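Local structure of NAD-dependent protein deacylase 2 (Archaeoglobus fulgidus, 4TWJ) at residues V20-G25 against V97-I102; P80-I85 against M104-A109; R113-H118 against Q171-E176. The protein removes acetyl and longer acyl groups from protein lysines at the expense of NAD, and deacetylates the chromatin protein Alba, which increases its affinity for DNA. All blocks are in the same frame, centred on the assembly; numbering follows the deposited sequence.

Contact 1: V20-G25 against V97-I102; sequences VFTGAG and VITQNI. With ACT (acetate ion), chain E; ACT (acetate ion), chain F.
Val20 to Thr22 runs parallel to Val97 to Thr99 as neighbouring strands of the central sheet, with axes 4.6 Å apart and Val20 level with Val97, Phe21 with Ile98 and Thr22 with Thr99. Ile98 N donates to Val20 O over 2.7 Å. Thr22 N to Ile98 O and Gln100 N to Thr22 O follow, and the last of these carries the pairing past Thr99. On one face of the sheet the Phe21 ring lies against Ile98, CD1 being 3.8 Å from CG2. The Gln100 amide approaches the far part of that ring, with NE2 3.2 Å from Phe21 CE2 and the two planes tilted by 42°. The hydrogen bond of Gln100 NE2 goes elsewhere, to Ser192 OG. On the other face the threonine hydroxyls share a hydrogen bond, Thr22 OG1 lying 2.8 Å from Thr99 OG1. Thr22 reaches across because its OG1 sits between the backbone N and the carbonyl carbon (chi1 67°). Thr99 OG1 also accepts from Asn101 N, which makes an ST turn, and Thr22 OG1 is bonded to His106 NE2 as well. Beyond the strands, Asn101 ND2 donates to Gly23 O over 3.0 Å, in the plane of its own amide but 71° out of the carbonyl plane. At Gly23 a side chain would press on Gln100 NE2 and run into one of two acetates probably from the crystallisation liquor, the one that accepts from Ala24 N; the other accepts from Ile102 N. Gly23 to Gly25 and Gln100 to Ile102 bind NAD, at the carboxy ends of parallel strands as in other Rossmann-like folds. The chemistry thus divides: buried hydroxyls and a histidine satisfy one another inside, while the backbone N-H groups of Ala24 and Ile102 each hold an acetate in this crystal.

Contact 2: P80-I85 against M104-A109; sequences PAHYAI and MLHQRA
His82 turns the edge of its imidazole toward the face of the His106 ring in a T-shaped pair, the centroids 5.0 Å apart and the planes at 68°. CD2 is the atom that points in: it stands over the rim of the His106 ring, 3.6 Å from ND1. The His82 ring has a neighbour over one of its own faces too, where Leu105 CB makes a CH-pi contact 3.7 Å from the ring centroid; Leu105 CD1 extends this packing to CE1. With CG beside its backbone N (chi1 -64°), His82 reaches into the short helix 105-108, and ND1 is bonded to Asn79 N just ahead of its own helix, which fixes the rotation of the ring. With an alanine in place of His82, Leu105 CB and the His106 face would probably lose their aromatic neighbour and Asn79 N its side-chain partner. Both helices pack on the same face of the Rossmann-like sheet: helix 80-90 belongs to the beta-alpha-beta crossover that joins strand 18-22 to its parallel neighbour 94-99, and helix 105-108 follows that second strand. His106 is gripped at both ring nitrogens. NE2 is bonded to Thr22 OG1, while a water in the ring plane, 2.8 Å from His106 ND1, donates to His82 O and so bridges the two residues. Ile85 CD1 comes in at the edge of the same ring, 4.0 Å from His106 CE1. Ala109 fits against two residues of helix 80-90: its CB meets His82 CB at 3.6 Å and also sits over one face of the Tyr83 ring, 4.3 Å from the centroid. Tyr83 CD1 reaches on to Ala109 O, and Pro78 touches both Tyr83 and Ala109 from the preceding loop.

Contact 3: R113-H118 against Q171-E176; sequences RVLELH and QRTLFE
Leu117, which meets Thr173 and Leu174 across the contact, also places its CB over the rim of one face of the His118 ring, 4.1 Å above the plane. The other ring here, Phe175, has Glu176 OE1 at its edge and in its plane. Neither ring takes part in the join between strand and helix, which is made by aliphatic groups and one water. The axes of strand 114-116 and helix 171-176 come within 8.2 Å of each other, their directions 128° apart. Thr173 sits in the middle. Its CG2, anti to the backbone N (chi1 -59° for OG1), is the branch that presses on the strand, 3.5 Å from Glu116 O and against Leu115 CB. Its hydroxyl is turned to a water that lies 3.0 Å from OG1 and donates to Glu116 O over 2.7 Å. One carbonyl oxygen is thus touched by the methyl and reached by the hydroxyl through water. Glu116 starts out away from the helix, and its OE1 is bonded to Gln107 NE2. On one flank Leu115 crosses Glu176 at about a right angle, CD2 lying 3.9 Å from CB, before the glutamate chain bends off at chi2. On the other, Leu117 CD2 and Leu174 CD1 touch loosely at 4.4 Å. This is a helix laid over the outermost strand of the parallel sheet, as in a Rossmann-type alpha/beta layer. Past the strand the chain leads through Leu117 to His118, the predicted proton acceptor; the modified side chain of the bound peptide packs on His118, and the peptide backbone on Leu174.

Overall arrangement
Contact 1 lies close to the spatial centre of the molecule, in the central parallel sheet; the centre of contact 2 is about 10 Å from its centre, and that of contact 3 about 11 Å. Contacts 2 and 3, about 17 Å apart between centres, bring helices to opposite faces of that sheet: helices 80-90 and 105-108 on the side of Thr22 and Thr99, helix 171-182 on that of Phe21 and Ile98. Along the chain the segments of contacts 1 and 2 alternate, and contact 3 follows both. Strand 94-99 pairs with 18-22 and 114-116, so the NAD-binding loops and His118 lie together at the carboxy-terminal ends of the strands.

Contact 1: V20-G25 against V97-I102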
ATOM      1  N   VAL A  20       0.763  -0.823  10.317  1.00 10.50           N
ATOM      2  CA  VAL A  20       1.761  -0.735   9.254  1.00 10.55           C
ATOM      3  C   VAL A  20       1.146  -0.043   8.040  1.00 10.47           C
ATOM      4  O   VAL A  20       0.003  -0.317   7.683  1.00 10.62           O
ATOM      5  CB  VAL A  20       2.303  -2.127   8.876  1.00 10.61           C
ATOM      6  CG1 VAL A  20       3.262  -2.032   7.698  1.00 10.72           C
ATOM      7  CG2 VAL A  20       2.989  -2.754  10.079  1.00 10.66           C
ATOM      8  N   PHE A  21       1.919   0.858   7.435  1.00 10.15           N
ATOM      9  CA  PHE A  21       1.484   1.691   6.311  1.00 10.12           C
ATOM     10  C   PHE A  21       2.485   1.463   5.181  1.00 10.32           C
ATOM     11  O   PHE A  21       3.687   1.668   5.376  1.00 10.25           O
ATOM     12  CB  PHE A  21       1.469   3.154   6.763  1.00  9.97           C
ATOM     13  CG  PHE A  21       1.128   4.149   5.685  1.00 10.05           C
ATOM     14  CD1 PHE A  21      -0.147   4.690   5.602  1.00 10.13           C
ATOM     15  CD2 PHE A  21       2.103   4.596   4.795  1.00 10.16           C
ATOM     16  CE1 PHE A  21      -0.455   5.638   4.638  1.00 10.22           C
ATOM     17  CE2 PHE A  21       1.799   5.543   3.829  1.00 10.27           C
ATOM     18  CZ  PHE A  21       0.519   6.061   3.752  1.00 10.26           C
ATOM     19  N   THR A  22       2.010   1.024   4.017  1.00 10.66           N
ATOM     20  CA  THR A  22       2.921   0.681   2.921  1.00 11.05           C
ATOM     21  C   THR A  22       2.607   1.385   1.611  1.00 11.43           C
ATOM     22  O   THR A  22       1.456   1.712   1.322  1.00 11.23           O
ATOM     23  CB  THR A  22       2.956  -0.840   2.668  1.00 11.12           C
ATOM     24  OG1 THR A  22       1.691  -1.284   2.161  1.00 11.44           O
ATOM     25  CG2 THR A  22       3.277  -1.582   3.958  1.00 11.14           C
ATOM     26  N   GLY A  23       3.658   1.587   0.822  1.00 12.23           N
ATOM     27  CA  GLY A  23       3.555   2.144  -0.523  1.00 12.85           C
ATOM     28  C   GLY A  23       4.353   1.324  -1.517  1.00 13.84           C
ATOM     29  O   GLY A  23       4.738   0.182  -1.234  1.00 13.80           O
ATOM     30  N   ALA A  24       4.621   1.922  -2.676  1.00 14.77           N
ATOM     31  CA  ALA A  24       5.179   1.199  -3.825  1.00 16.05           C
ATOM     32  C   ALA A  24       6.568   0.602  -3.599  1.00 17.22           C
ATOM     33  O   ALA A  24       6.951  -0.338  -4.301  1.00 17.73           O
ATOM     34  CB  ALA A  24       5.195   2.101  -5.052  1.00 16.32           C
ATOM     35  N   GLY A  25       7.316   1.137  -2.635  1.00 18.15           N
ATOM     36  CA  GLY A  25       8.660   0.645  -2.325  1.00 19.42           C
ATOM     37  C   GLY A  25       8.724  -0.828  -1.952  1.00 20.84           C
ATOM     38  O   GLY A  25       9.751  -1.481  -2.156  1.00 21.47           O
ATOM     39  N   VAL A  97      -3.009  -3.276   8.348  1.00 12.11           N
ATOM     40  CA  VAL A  97      -2.088  -2.835   7.317  1.00 12.12           C
ATOM     41  C   VAL A  97      -2.853  -1.845   6.452  1.00 12.08           C
ATOM     42  O   VAL A  97      -3.900  -2.176   5.893  1.00 12.69           O
ATOM     43  CB  VAL A  97      -1.583  -3.999   6.446  1.00 12.30           C
ATOM     44  CG1 VAL A  97      -0.664  -3.482   5.345  1.00 12.38           C
ATOM     45  CG2 VAL A  97      -0.870  -5.031   7.306  1.00 12.45           C
ATOM     46  N   ILE A  98      -2.350  -0.620   6.386  1.00 11.54           N
ATOM     47  CA  ILE A  98      -2.899   0.397   5.509  1.00 11.29           C
ATOM     48  C   ILE A  98      -1.984   0.458   4.300  1.00 11.32           C
ATOM     49  O   ILE A  98      -0.787   0.676   4.449  1.00 11.09           O
ATOM     50  CB  ILE A  98      -2.933   1.774   6.201  1.00 11.28           C
ATOM     51  CG1 ILE A  98      -3.805   1.721   7.460  1.00 11.39           C
ATOM     52  CG2 ILE A  98      -3.448   2.839   5.243  1.00 11.35           C
ATOM     53  CD1 ILE A  98      -3.624   2.903   8.386  1.00 11.49           C
ATOM     54  N   THR A  99      -2.526   0.269   3.100  1.00 11.43           N
ATOM     55  CA  THR A  99      -1.671   0.268   1.917  1.00 11.70           C
ATOM     56  C   THR A  99      -2.167   1.193   0.812  1.00 12.11           C
ATOM     57  O   THR A  99      -3.371   1.353   0.604  1.00 11.79           O
ATOM     58  CB  THR A  99      -1.445  -1.156   1.352  1.00 11.74           C
ATOM     59  OG1 THR A  99      -0.431  -1.104   0.343  1.00 11.71           O
ATOM     60  CG2 THR A  99      -2.721  -1.739   0.762  1.00 11.76           C
ATOM     61  N   GLN A 100      -1.206   1.782   0.114  1.00 12.80           N
ATOM     62  CA  GLN A 100      -1.461   2.590  -1.067  1.00 13.48           C
ATOM     63  C   GLN A 100      -1.435   1.721  -2.322  1.00 13.56           C
ATOM     64  O   GLN A 100      -1.749   2.200  -3.409  1.00 13.04           O
ATOM     65  CB  GLN A 100      -0.393   3.677  -1.193  1.00 14.45           C
ATOM     66  CG  GLN A 100      -0.344   4.636  -0.015  1.00 15.39           C
ATOM     67  CD  GLN A 100       0.729   5.694  -0.161  1.00 16.55           C
ATOM     68  OE1 GLN A 100       0.583   6.636  -0.933  1.00 18.88           O
ATOM     69  NE2 GLN A 100       1.814   5.548   0.585  1.00 17.13           N
ATOM     70  N   ASN A 101      -1.049   0.454  -2.162  1.00 13.75           N
ATOM     71  CA  ASN A 101      -0.804  -0.443  -3.292  1.00 14.33           C
ATOM     72  C   ASN A 101      -2.057  -1.173  -3.751  1.00 14.83           C
ATOM     73  O   ASN A 101      -2.959  -1.427  -2.961  1.00 14.35           O
ATOM     74  CB  ASN A 101       0.273  -1.465  -2.920  1.00 14.38           C
ATOM     75  CG  ASN A 101       1.552  -0.814  -2.436  1.00 14.35           C
ATOM     76  OD1 ASN A 101       1.889   0.295  -2.845  1.00 14.50           O
ATOM     77  ND2 ASN A 101       2.266  -1.499  -1.550  1.00 14.45           N
ATOM     78  N   ILE A 102      -2.086  -1.528  -5.036  1.00 15.64           N
ATOM     79  CA  ILE A 102      -3.282  -2.095  -5.665  1.00 16.35           C
ATOM     80  C   ILE A 102      -3.081  -3.543  -6.114  1.00 17.19           C
ATOM     81  O   ILE A 102      -3.950  -4.112  -6.778  1.00 17.24           O
ATOM     82  CB  ILE A 102      -3.726  -1.243  -6.877  1.00 16.53           C
ATOM     83  CG1 ILE A 102      -2.632  -1.182  -7.952  1.00 16.83           C
ATOM     84  CG2 ILE A 102      -4.096   0.159  -6.416  1.00 16.39           C
ATOM     85  CD1 ILE A 102      -3.132  -0.720  -9.305  1.00 17.00           C
TER
HETATM   86  C   ACT E 303       1.095  -0.597  -6.590  1.00 35.71           C
HETATM   87  O   ACT E 303       0.757  -1.782  -6.396  1.00 35.78           O
HETATM   88  OXT ACT E 303       0.256   0.329  -6.601  1.00 35.39           O
HETATM   89  CH3 ACT E 303       2.542  -0.278  -6.814  1.00 36.17           C
HETATM   90  C   ACT F 304       5.907   5.731  -2.915  1.00 34.89           C
HETATM   91  O   ACT F 304       6.056   6.861  -2.407  1.00 35.58           O
HETATM   92  OXT ACT F 304       4.805   5.145  -2.894  1.00 35.37           O
HETATM   93  CH3 ACT F 304       7.085   5.064  -3.560  1.00 35.31           C

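Contact 2: P80-I85 against M104-A109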
ATOM      1  N   PRO A  80       9.728 -11.195   1.188  1.00 20.70           N
ATOM      2  CA  PRO A  80       9.887 -11.343   2.643  1.00 20.11           C
ATOM      3  C   PRO A  80       9.333 -10.199   3.500  1.00 19.48           C
ATOM      4  O   PRO A  80       8.984 -10.431   4.657  1.00 19.52           O
ATOM      5  CB  PRO A  80      11.403 -11.456   2.811  1.00 20.33           C
ATOM      6  CG  PRO A  80      11.854 -12.094   1.543  1.00 20.62           C
ATOM      7  CD  PRO A  80      11.004 -11.445   0.488  1.00 20.80           C
ATOM      8  N   ALA A  81       9.242  -8.990   2.949  1.00 18.82           N
ATOM      9  CA  ALA A  81       8.629  -7.873   3.681  1.00 18.07           C
ATOM     10  C   ALA A  81       7.133  -8.115   3.901  1.00 17.45           C
ATOM     11  O   ALA A  81       6.615  -7.868   4.993  1.00 17.14           O
ATOM     12  CB  ALA A  81       8.861  -6.555   2.957  1.00 18.29           C
ATOM     13  N   HIS A  82       6.446  -8.607   2.872  1.00 16.75           N
ATOM     14  CA  HIS A  82       5.027  -8.938   2.989  1.00 16.88           C
ATOM     15  C   HIS A  82       4.812 -10.064   3.994  1.00 16.83           C
ATOM     16  O   HIS A  82       3.888 -10.012   4.798  1.00 16.05           O
ATOM     17  CB  HIS A  82       4.433  -9.344   1.639  1.00 17.03           C
ATOM     18  CG  HIS A  82       4.431  -8.248   0.620  1.00 17.22           C
ATOM     19  ND1 HIS A  82       5.349  -8.186  -0.404  1.00 17.54           N
ATOM     20  CD2 HIS A  82       3.618  -7.179   0.459  1.00 17.46           C
ATOM     21  CE1 HIS A  82       5.105  -7.125  -1.152  1.00 17.48           C
ATOM     22  NE2 HIS A  82       4.057  -6.498  -0.650  1.00 17.62           N
ATOM     23  N   TYR A  83       5.664 -11.083   3.946  1.00 17.33           N
ATOM     24  CA  TYR A  83       5.529 -12.207   4.872  1.00 17.69           C
ATOM     25  C   TYR A  83       5.828 -11.793   6.312  1.00 17.04           C
ATOM     26  O   TYR A  83       5.170 -12.266   7.237  1.00 17.24           O
ATOM     27  CB  TYR A  83       6.410 -13.382   4.444  1.00 18.60           C
ATOM     28  CG  TYR A  83       5.880 -14.083   3.214  1.00 19.42           C
ATOM     29  CD1 TYR A  83       4.658 -14.748   3.248  1.00 20.00           C
ATOM     30  CD2 TYR A  83       6.591 -14.071   2.016  1.00 20.22           C
ATOM     31  CE1 TYR A  83       4.157 -15.383   2.126  1.00 20.56           C
ATOM     32  CE2 TYR A  83       6.099 -14.708   0.891  1.00 20.72           C
ATOM     33  CZ  TYR A  83       4.883 -15.360   0.951  1.00 20.88           C
ATOM     34  OH  TYR A  83       4.384 -15.996  -0.161  1.00 22.16           O
ATOM     35  N   ALA A  84       6.800 -10.902   6.494  1.00 16.31           N
ATOM     36  CA  ALA A  84       7.122 -10.388   7.828  1.00 15.84           C
ATOM     37  C   ALA A  84       5.939  -9.630   8.425  1.00 15.37           C
ATOM     38  O   ALA A  84       5.599  -9.818   9.593  1.00 15.22           O
ATOM     39  CB  ALA A  84       8.351  -9.498   7.774  1.00 15.91           C
ATOM     40  N   ILE A  85       5.310  -8.784   7.616  1.00 15.05           N
ATOM     41  CA  ILE A  85       4.147  -8.015   8.059  1.00 14.68           C
ATOM     42  C   ILE A  85       2.968  -8.942   8.374  1.00 14.90           C
ATOM     43  O   ILE A  85       2.258  -8.731   9.355  1.00 14.93           O
ATOM     44  CB  ILE A  85       3.775  -6.929   7.020  1.00 14.57           C
ATOM     45  CG1 ILE A  85       4.874  -5.863   6.985  1.00 14.57           C
ATOM     46  CG2 ILE A  85       2.434  -6.285   7.348  1.00 14.60           C
ATOM     47  CD1 ILE A  85       4.831  -4.965   5.769  1.00 14.30           C
ATOM     48  N   MET A 104      -2.533  -6.334  -4.176  1.00 19.75           N
ATOM     49  CA  MET A 104      -3.040  -7.363  -3.254  1.00 20.54           C
ATOM     50  C   MET A 104      -1.970  -8.316  -2.702  1.00 19.89           C
ATOM     51  O   MET A 104      -2.296  -9.410  -2.240  1.00 19.66           O
ATOM     52  CB  MET A 104      -4.167  -8.169  -3.915  1.00 21.98           C
ATOM     53  CG  MET A 104      -5.291  -7.313  -4.471  1.00 23.25           C
ATOM     54  SD  MET A 104      -6.539  -8.300  -5.313  1.00 26.26           S
ATOM     55  CE  MET A 104      -7.372  -9.043  -3.918  1.00 25.70           C
ATOM     56  N   LEU A 105      -0.706  -7.897  -2.727  1.00 19.49           N
ATOM     57  CA  LEU A 105       0.388  -8.746  -2.246  1.00 19.12           C
ATOM     58  C   LEU A 105       0.332  -8.991  -0.742  1.00 18.68           C
ATOM     59  O   LEU A 105       0.771 -10.043  -0.271  1.00 18.41           O
ATOM     60  CB  LEU A 105       1.749  -8.158  -2.625  1.00 19.37           C
ATOM     61  CG  LEU A 105       2.112  -8.223  -4.111  1.00 20.05           C
ATOM     62  CD1 LEU A 105       3.408  -7.480  -4.376  1.00 20.40           C
ATOM     63  CD2 LEU A 105       2.223  -9.665  -4.576  1.00 20.47           C
ATOM     64  N   HIS A 106      -0.198  -8.031   0.012  1.00 18.00           N
ATOM     65  CA  HIS A 106      -0.368  -8.226   1.452  1.00 17.53           C
ATOM     66  C   HIS A 106      -1.295  -9.410   1.731  1.00 18.37           C
ATOM     67  O   HIS A 106      -0.954 -10.296   2.518  1.00 18.04           O
ATOM     68  CB  HIS A 106      -0.903  -6.961   2.133  1.00 16.68           C
ATOM     69  CG  HIS A 106       0.116  -5.871   2.269  1.00 15.72           C
ATOM     70  ND1 HIS A 106       1.283  -6.031   2.982  1.00 15.34           N
ATOM     71  CD2 HIS A 106       0.131  -4.598   1.805  1.00 15.37           C
ATOM     72  CE1 HIS A 106       1.981  -4.910   2.941  1.00 15.31           C
ATOM     73  NE2 HIS A 106       1.304  -4.024   2.233  1.00 15.10           N
ATOM     74  N   GLN A 107      -2.449  -9.425   1.066  1.00 19.33           N
ATOM     75  CA  GLN A 107      -3.439 -10.492   1.249  1.00 20.60           C
ATOM     76  C   GLN A 107      -2.892 -11.842   0.796  1.00 21.73           C
ATOM     77  O   GLN A 107      -3.145 -12.861   1.440  1.00 22.37           O
ATOM     78  CB  GLN A 107      -4.735 -10.193   0.487  1.00 20.46           C
ATOM     79  CG  GLN A 107      -5.498  -8.971   0.969  1.00 20.61           C
ATOM     80  CD  GLN A 107      -5.135  -7.728   0.189  1.00 20.30           C
ATOM     81  OE1 GLN A 107      -3.959  -7.410   0.035  1.00 20.03           O
ATOM     82  NE2 GLN A 107      -6.140  -7.032  -0.328  1.00 21.10           N
ATOM     83  N   ARG A 108      -2.141 -11.839  -0.303  1.00 23.09           N
ATOM     84  CA  ARG A 108      -1.541 -13.065  -0.837  1.00 24.26           C
ATOM     85  C   ARG A 108      -0.422 -13.608   0.058  1.00 23.94           C
ATOM     86  O   ARG A 108      -0.081 -14.791  -0.019  1.00 24.49           O
ATOM     87  CB  ARG A 108      -1.022 -12.838  -2.261  1.00 25.59           C
ATOM     88  CG  ARG A 108      -2.130 -12.635  -3.286  1.00 26.99           C
ATOM     89  CD  ARG A 108      -1.752 -13.179  -4.655  1.00 28.65           C
ATOM     90  NE  ARG A 108      -0.680 -12.414  -5.284  1.00 29.95           N
ATOM     91  CZ  ARG A 108      -0.156 -12.687  -6.478  1.00 30.96           C
ATOM     92  NH1 ARG A 108      -0.594 -13.719  -7.195  1.00 32.04           N
ATOM     93  NH2 ARG A 108       0.817 -11.926  -6.961  1.00 31.05           N
ATOM     94  N   ALA A 109       0.139 -12.743   0.902  1.00 22.67           N
ATOM     95  CA  ALA A 109       1.127 -13.149   1.902  1.00 22.29           C
ATOM     96  C   ALA A 109       0.489 -13.637   3.209  1.00 21.79           C
ATOM     97  O   ALA A 109       1.199 -14.103   4.098  1.00 21.70           O
ATOM     98  CB  ALA A 109       2.080 -11.997   2.188  1.00 22.20           C
TER
HETATM   99  O   HOH W   1       1.687  -8.441   4.247  1.00 17.47           O

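Contact 3: R113-H118 against Q171-E176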
ATOM      1  N   ARG A 113      -6.278  -8.114   7.896  1.00 18.44           N
ATOM      2  CA  ARG A 113      -6.777  -6.761   8.118  1.00 17.62           C
ATOM      3  C   ARG A 113      -6.021  -5.764   7.243  1.00 16.64           C
ATOM      4  O   ARG A 113      -5.132  -5.060   7.721  1.00 16.70           O
ATOM      5  CB  ARG A 113      -6.648  -6.385   9.594  1.00 17.88           C
ATOM      6  N   VAL A 114      -6.380  -5.718   5.962  1.00 15.76           N
ATOM      7  CA  VAL A 114      -5.722  -4.845   4.987  1.00 15.09           C
ATOM      8  C   VAL A 114      -6.690  -3.769   4.498  1.00 14.59           C
ATOM      9  O   VAL A 114      -7.766  -4.078   3.977  1.00 15.00           O
ATOM     10  CB  VAL A 114      -5.193  -5.646   3.774  1.00 15.00           C
ATOM     11  CG1 VAL A 114      -4.528  -4.724   2.759  1.00 14.97           C
ATOM     12  CG2 VAL A 114      -4.222  -6.727   4.232  1.00 15.03           C
ATOM     13  N   LEU A 115      -6.304  -2.508   4.680  1.00 13.79           N
ATOM     14  CA  LEU A 115      -7.093  -1.371   4.219  1.00 13.40           C
ATOM     15  C   LEU A 115      -6.488  -0.817   2.930  1.00 13.25           C
ATOM     16  O   LEU A 115      -5.420  -0.196   2.941  1.00 12.78           O
ATOM     17  CB  LEU A 115      -7.156  -0.292   5.305  1.00 13.36           C
ATOM     18  CG  LEU A 115      -7.851  -0.727   6.599  1.00 13.43           C
ATOM     19  CD1 LEU A 115      -7.668   0.315   7.694  1.00 13.47           C
ATOM     20  CD2 LEU A 115      -9.331  -0.994   6.355  1.00 13.65           C
ATOM     21  N   GLU A 116      -7.175  -1.069   1.817  1.00 12.97           N
ATOM     22  CA  GLU A 116      -6.702  -0.676   0.491  1.00 13.06           C
ATOM     23  C   GLU A 116      -7.177   0.734   0.156  1.00 12.69           C
ATOM     24  O   GLU A 116      -8.269   0.934  -0.388  1.00 12.37           O
ATOM     25  CB  GLU A 116      -7.171  -1.686  -0.564  1.00 13.63           C
ATOM     26  CG  GLU A 116      -6.525  -3.053  -0.405  1.00 14.21           C
ATOM     27  CD  GLU A 116      -7.030  -4.069  -1.408  1.00 14.76           C
ATOM     28  OE1 GLU A 116      -6.189  -4.739  -2.040  1.00 15.23           O
ATOM     29  OE2 GLU A 116      -8.263  -4.200  -1.555  1.00 15.81           O
ATOM     30  N   LEU A 117      -6.344   1.712   0.498  1.00 12.11           N
ATOM     31  CA  LEU A 117      -6.675   3.120   0.306  1.00 12.05           C
ATOM     32  C   LEU A 117      -6.992   3.463  -1.138  1.00 12.21           C
ATOM     33  O   LEU A 117      -7.830   4.321  -1.399  1.00 12.09           O
ATOM     34  CB  LEU A 117      -5.518   4.005   0.765  1.00 11.98           C
ATOM     35  CG  LEU A 117      -5.181   3.980   2.255  1.00 12.09           C
ATOM     36  CD1 LEU A 117      -3.969   4.867   2.499  1.00 12.13           C
ATOM     37  CD2 LEU A 117      -6.359   4.416   3.109  1.00 12.08           C
ATOM     38  N   HIS A 118      -6.315   2.801  -2.069  1.00 12.32           N
ATOM     39  CA  HIS A 118      -6.468   3.111  -3.485  1.00 12.55           C
ATOM     40  C   HIS A 118      -7.130   1.985  -4.265  1.00 13.20           C
ATOM     41  O   HIS A 118      -7.008   1.922  -5.494  1.00 13.30           O
ATOM     42  CB  HIS A 118      -5.108   3.460  -4.075  1.00 12.42           C
ATOM     43  CG  HIS A 118      -4.472   4.649  -3.428  1.00 12.26           C
ATOM     44  ND1 HIS A 118      -3.113   4.762  -3.244  1.00 12.33           N
ATOM     45  CD2 HIS A 118      -5.018   5.776  -2.910  1.00 12.37           C
ATOM     46  CE1 HIS A 118      -2.845   5.913  -2.651  1.00 12.27           C
ATOM     47  NE2 HIS A 118      -3.984   6.546  -2.437  1.00 12.32           N
ATOM     48  N   GLN A 171     -14.759   5.899   0.947  1.00 16.48           N
ATOM     49  CA  GLN A 171     -15.017   6.594   2.207  1.00 17.15           C
ATOM     50  C   GLN A 171     -14.922   5.698   3.436  1.00 16.60           C
ATOM     51  O   GLN A 171     -14.345   6.098   4.451  1.00 16.59           O
ATOM     52  CB  GLN A 171     -16.386   7.267   2.166  1.00 18.39           C
ATOM     53  CG  GLN A 171     -16.450   8.411   1.171  1.00 19.73           C
ATOM     54  CD  GLN A 171     -17.825   9.034   1.067  1.00 21.47           C
ATOM     55  OE1 GLN A 171     -18.770   8.620   1.743  1.00 23.53           O
ATOM     56  NE2 GLN A 171     -17.942  10.043   0.220  1.00 22.41           N
ATOM     57  N   ARG A 172     -15.487   4.496   3.346  1.00 16.16           N
ATOM     58  CA  ARG A 172     -15.452   3.553   4.464  1.00 15.85           C
ATOM     59  C   ARG A 172     -14.014   3.179   4.800  1.00 15.45           C
ATOM     60  O   ARG A 172     -13.621   3.197   5.964  1.00 15.31           O
ATOM     61  CB  ARG A 172     -16.260   2.293   4.144  1.00 16.32           C
ATOM     62  N   THR A 173     -13.235   2.865   3.767  1.00 14.73           N
ATOM     63  CA  THR A 173     -11.840   2.457   3.933  1.00 14.27           C
ATOM     64  C   THR A 173     -11.014   3.593   4.525  1.00 13.83           C
ATOM     65  O   THR A 173     -10.217   3.374   5.437  1.00 13.30           O
ATOM     66  CB  THR A 173     -11.233   2.003   2.592  1.00 14.60           C
ATOM     67  OG1 THR A 173     -11.996   0.903   2.079  1.00 15.16           O
ATOM     68  CG2 THR A 173      -9.785   1.568   2.758  1.00 14.51           C
ATOM     69  N   LEU A 174     -11.216   4.807   4.021  1.00 13.31           N
ATOM     70  CA  LEU A 174     -10.473   5.959   4.529  1.00 13.33           C
ATOM     71  C   LEU A 174     -10.812   6.224   5.996  1.00 13.31           C
ATOM     72  O   LEU A 174      -9.914   6.463   6.796  1.00 13.17           O
ATOM     73  CB  LEU A 174     -10.740   7.210   3.686  1.00 13.39           C
ATOM     74  CG  LEU A 174      -9.924   8.448   4.074  1.00 13.58           C
ATOM     75  CD1 LEU A 174      -8.429   8.156   4.100  1.00 13.64           C
ATOM     76  CD2 LEU A 174     -10.238   9.596   3.129  1.00 13.68           C
ATOM     77  N   PHE A 175     -12.099   6.170   6.345  1.00 13.51           N
ATOM     78  CA  PHE A 175     -12.526   6.325   7.746  1.00 13.86           C
ATOM     79  C   PHE A 175     -11.826   5.314   8.644  1.00 13.72           C
ATOM     80  O   PHE A 175     -11.284   5.673   9.689  1.00 13.55           O
ATOM     81  CB  PHE A 175     -14.050   6.167   7.886  1.00 14.17           C
ATOM     82  CG  PHE A 175     -14.540   6.156   9.317  1.00 14.69           C
ATOM     83  CD1 PHE A 175     -14.851   4.959   9.956  1.00 14.87           C
ATOM     84  CD2 PHE A 175     -14.690   7.342  10.022  1.00 15.21           C
ATOM     85  CE1 PHE A 175     -15.300   4.948  11.269  1.00 15.11           C
ATOM     86  CE2 PHE A 175     -15.140   7.339  11.336  1.00 15.26           C
ATOM     87  CZ  PHE A 175     -15.445   6.139  11.960  1.00 15.29           C
ATOM     88  N   GLU A 176     -11.826   4.049   8.235  1.00 13.82           N
ATOM     89  CA  GLU A 176     -11.204   3.001   9.044  1.00 14.12           C
ATOM     90  C   GLU A 176      -9.713   3.270   9.219  1.00 13.16           C
ATOM     91  O   GLU A 176      -9.170   3.077  10.304  1.00 12.79           O
ATOM     92  CB  GLU A 176     -11.420   1.614   8.425  1.00 15.33           C
ATOM     93  CG  GLU A 176     -12.857   1.119   8.507  1.00 16.75           C
ATOM     94  CD  GLU A 176     -13.345   0.926   9.933  1.00 18.00           C
ATOM     95  OE1 GLU A 176     -14.522   1.255  10.204  1.00 20.31           O
ATOM     96  OE2 GLU A 176     -12.564   0.450  10.780  1.00 19.54           O
TER
HETATM   97  O   HOH W   2     -10.737  -0.163  -0.465  1.00 21.67           O